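Local coordinates for monomethylamine corrinoid protein 1 (Methanosarcina barkeri, PDB 3EZX), which carries methyl groups on a bound corrinoid cofactor from the methyltransferase MtmB to MtbA during methanogenesis from monomethylamine, at residues 69-74 / 105-110. Numbering follows the deposited sequence.
Sequences KAMSNA and HDIGHR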
loop_
_atom_site.group_PDB
_atom_site.type_symbol
_atom_site.label_atom_id
_atom_site.label_comp_id
_atom_site.label_asym_id
_atom_site.label_seq_id
_atom_site.Cartn_x
_atom_site.Cartn_y
_atom_site.Cartn_z
ATOM N N LYS A 69 3.563 10.883 -9.608
ATOM C CA LYS A 69 5.010 10.997 -9.546
ATOM C C LYS A 69 5.387 11.912 -8.386
ATOM O O LYS A 69 6.420 11.726 -7.749
ATOM C CB LYS A 69 5.555 11.549 -10.866
ATOM C CG LYS A 69 7.056 11.766 -10.889
ATOM C CD LYS A 69 7.834 10.465 -10.753
ATOM C CE LYS A 69 9.342 10.733 -10.742
ATOM N NZ LYS A 69 10.164 9.500 -10.544
ATOM N N ALA A 70 4.536 12.892 -8.106
ATOM C CA ALA A 70 4.784 13.820 -7.012
ATOM C C ALA A 70 4.825 13.061 -5.689
ATOM O O ALA A 70 5.668 13.343 -4.832
ATOM C CB ALA A 70 3.701 14.876 -6.966
ATOM N N MET A 71 3.918 12.098 -5.520
ATOM C CA MET A 71 3.892 11.331 -4.288
ATOM C C MET A 71 4.966 10.249 -4.239
ATOM O O MET A 71 5.451 9.905 -3.164
ATOM C CB MET A 71 2.522 10.699 -4.043
ATOM C CG MET A 71 2.301 10.440 -2.555
ATOM S SD MET A 71 0.816 9.582 -2.109
ATOM C CE MET A 71 -0.275 10.932 -2.010
ATOM N N SER A 72 5.344 9.710 -5.390
ATOM C CA SER A 72 6.382 8.687 -5.420
ATOM C C SER A 72 7.712 9.322 -5.009
ATOM O O SER A 72 8.511 8.718 -4.296
ATOM C CB SER A 72 6.494 8.089 -6.819
ATOM O OG SER A 72 5.240 7.586 -7.236
ATOM N N ASN A 73 7.942 10.547 -5.465
ATOM C CA ASN A 73 9.163 11.250 -5.119
ATOM C C ASN A 73 9.158 11.571 -3.626
ATOM O O ASN A 73 10.202 11.567 -2.977
ATOM C CB ASN A 73 9.293 12.543 -5.934
ATOM C CG ASN A 73 9.771 12.296 -7.357
ATOM O OD1 ASN A 73 9.941 13.235 -8.137
ATOM N ND2 ASN A 73 9.997 11.035 -7.701
ATOM N N ALA A 74 7.977 11.846 -3.086
ATOM C CA ALA A 74 7.843 12.158 -1.670
ATOM C C ALA A 74 8.182 10.923 -0.843
ATOM O O ALA A 74 8.798 11.016 0.221
ATOM C CB ALA A 74 6.421 12.610 -1.370
ATOM N N HIS A 105 -0.457 0.296 -9.873
ATOM C CA HIS A 105 -0.529 1.265 -8.787
ATOM C C HIS A 105 0.336 0.656 -7.692
ATOM O O HIS A 105 0.044 -0.436 -7.210
ATOM C CB HIS A 105 -1.969 1.420 -8.275
ATOM C CG HIS A 105 -2.915 2.034 -9.265
ATOM N ND1 HIS A 105 -3.521 1.347 -10.294
ATOM C CD2 HIS A 105 -3.368 3.309 -9.366
ATOM C CE1 HIS A 105 -4.304 2.207 -10.966
ATOM N NE2 HIS A 105 -4.246 3.416 -10.442
ATOM N N ASP A 106 1.398 1.347 -7.296
ATOM C CA ASP A 106 2.272 0.802 -6.272
ATOM C C ASP A 106 2.522 1.701 -5.064
ATOM O O ASP A 106 3.116 1.266 -4.083
ATOM C CB ASP A 106 3.607 0.389 -6.901
ATOM C CG ASP A 106 4.435 1.575 -7.359
ATOM O OD1 ASP A 106 3.891 2.694 -7.431
ATOM O OD2 ASP A 106 5.634 1.381 -7.653
ATOM N N ILE A 107 2.072 2.947 -5.118
ATOM C CA ILE A 107 2.284 3.855 -3.989
ATOM C C ILE A 107 1.772 3.261 -2.674
ATOM O O ILE A 107 2.517 3.176 -1.693
ATOM C CB ILE A 107 1.614 5.218 -4.245
ATOM C CG1 ILE A 107 2.298 5.901 -5.434
ATOM C CG2 ILE A 107 1.708 6.102 -3.004
ATOM C CD1 ILE A 107 1.724 7.233 -5.815
ATOM N N GLY A 108 0.509 2.844 -2.660
ATOM C CA GLY A 108 -0.061 2.244 -1.468
ATOM C C GLY A 108 0.587 0.921 -1.140
ATOM O O GLY A 108 0.809 0.580 0.019
ATOM N N HIS A 109 0.880 0.157 -2.182
ATOM C CA HIS A 109 1.533 -1.143 -2.015
ATOM C C HIS A 109 2.894 -0.935 -1.355
ATOM O O HIS A 109 3.221 -1.612 -0.382
ATOM C CB HIS A 109 1.718 -1.818 -3.379
ATOM C CG HIS A 109 2.760 -2.885 -3.403
ATOM N ND1 HIS A 109 2.594 -4.107 -2.781
ATOM C CD2 HIS A 109 4.001 -2.910 -3.951
ATOM C CE1 HIS A 109 3.686 -4.825 -2.941
ATOM N NE2 HIS A 109 4.558 -4.124 -3.645
ATOM N N ARG A 110 3.680 0.005 -1.883
ATOM C CA ARG A 110 5.009 0.286 -1.337
ATOM C C ARG A 110 4.957 0.802 0.098
ATOM O O ARG A 110 5.858 0.524 0.890
ATOM C CB ARG A 110 5.744 1.315 -2.198
ATOM C CG ARG A 110 6.420 0.735 -3.434
ATOM C CD ARG A 110 7.490 1.673 -4.000
ATOM N NE ARG A 110 8.283 1.010 -5.035
ATOM C CZ ARG A 110 9.353 1.533 -5.628
ATOM N NH1 ARG A 110 9.779 2.745 -5.294
ATOM N NH2 ARG A 110 10.003 0.839 -6.555
HETATM O O HOH W 1 5.805 4.387 -6.161
HETATM O O HOH W 2 8.510 5.414 -4.242
#
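The corrinoid-binding loop of the Rossmann-like domain, with the DXHXXG signature from Asp103 to Gly108, leads into helix 107-118, and here Ile107 at the first turn of that helix meets Met71 and Ser72 of the N-terminal helical bundle. The two branches of Ile107 divide the work. Its CG2 methyl lies 3.7 Å from Met71 SD, the two side chains crossing at about a right angle; CG1 stands anti to the carbonyl carbon (chi1 -65°) and leads to CD1, which reaches Met71 CB at 4.0 Å and Ser72 OG at 3.8 Å. That hydroxyl is hydrogen-bonded to Gly68 O one turn back, which leaves its flank against the isoleucine methyl. Polar links across the interface run through water: one molecule gives a 2.9 Å bond to Asp106 OD1, which is also hydrogen-bonded to the corrinoid, and a weak one to Ser72 OG; another accepts from Arg110 NH1 and bonds weakly to Ser72 O. An alanine in place of Ile107 would remove CG2 and CD1 and is likely to leave Met71 SD without that packing and a gap between the two domains beside the corrinoid, which Ile107 also touches. His105 NE2 ligates the cobalt, with Asp103 bonded to its ND1. On the bundle side Met71 rests on Leu43 and Met47 of helix 35-55; on the other, His109 packs against strand 94-99.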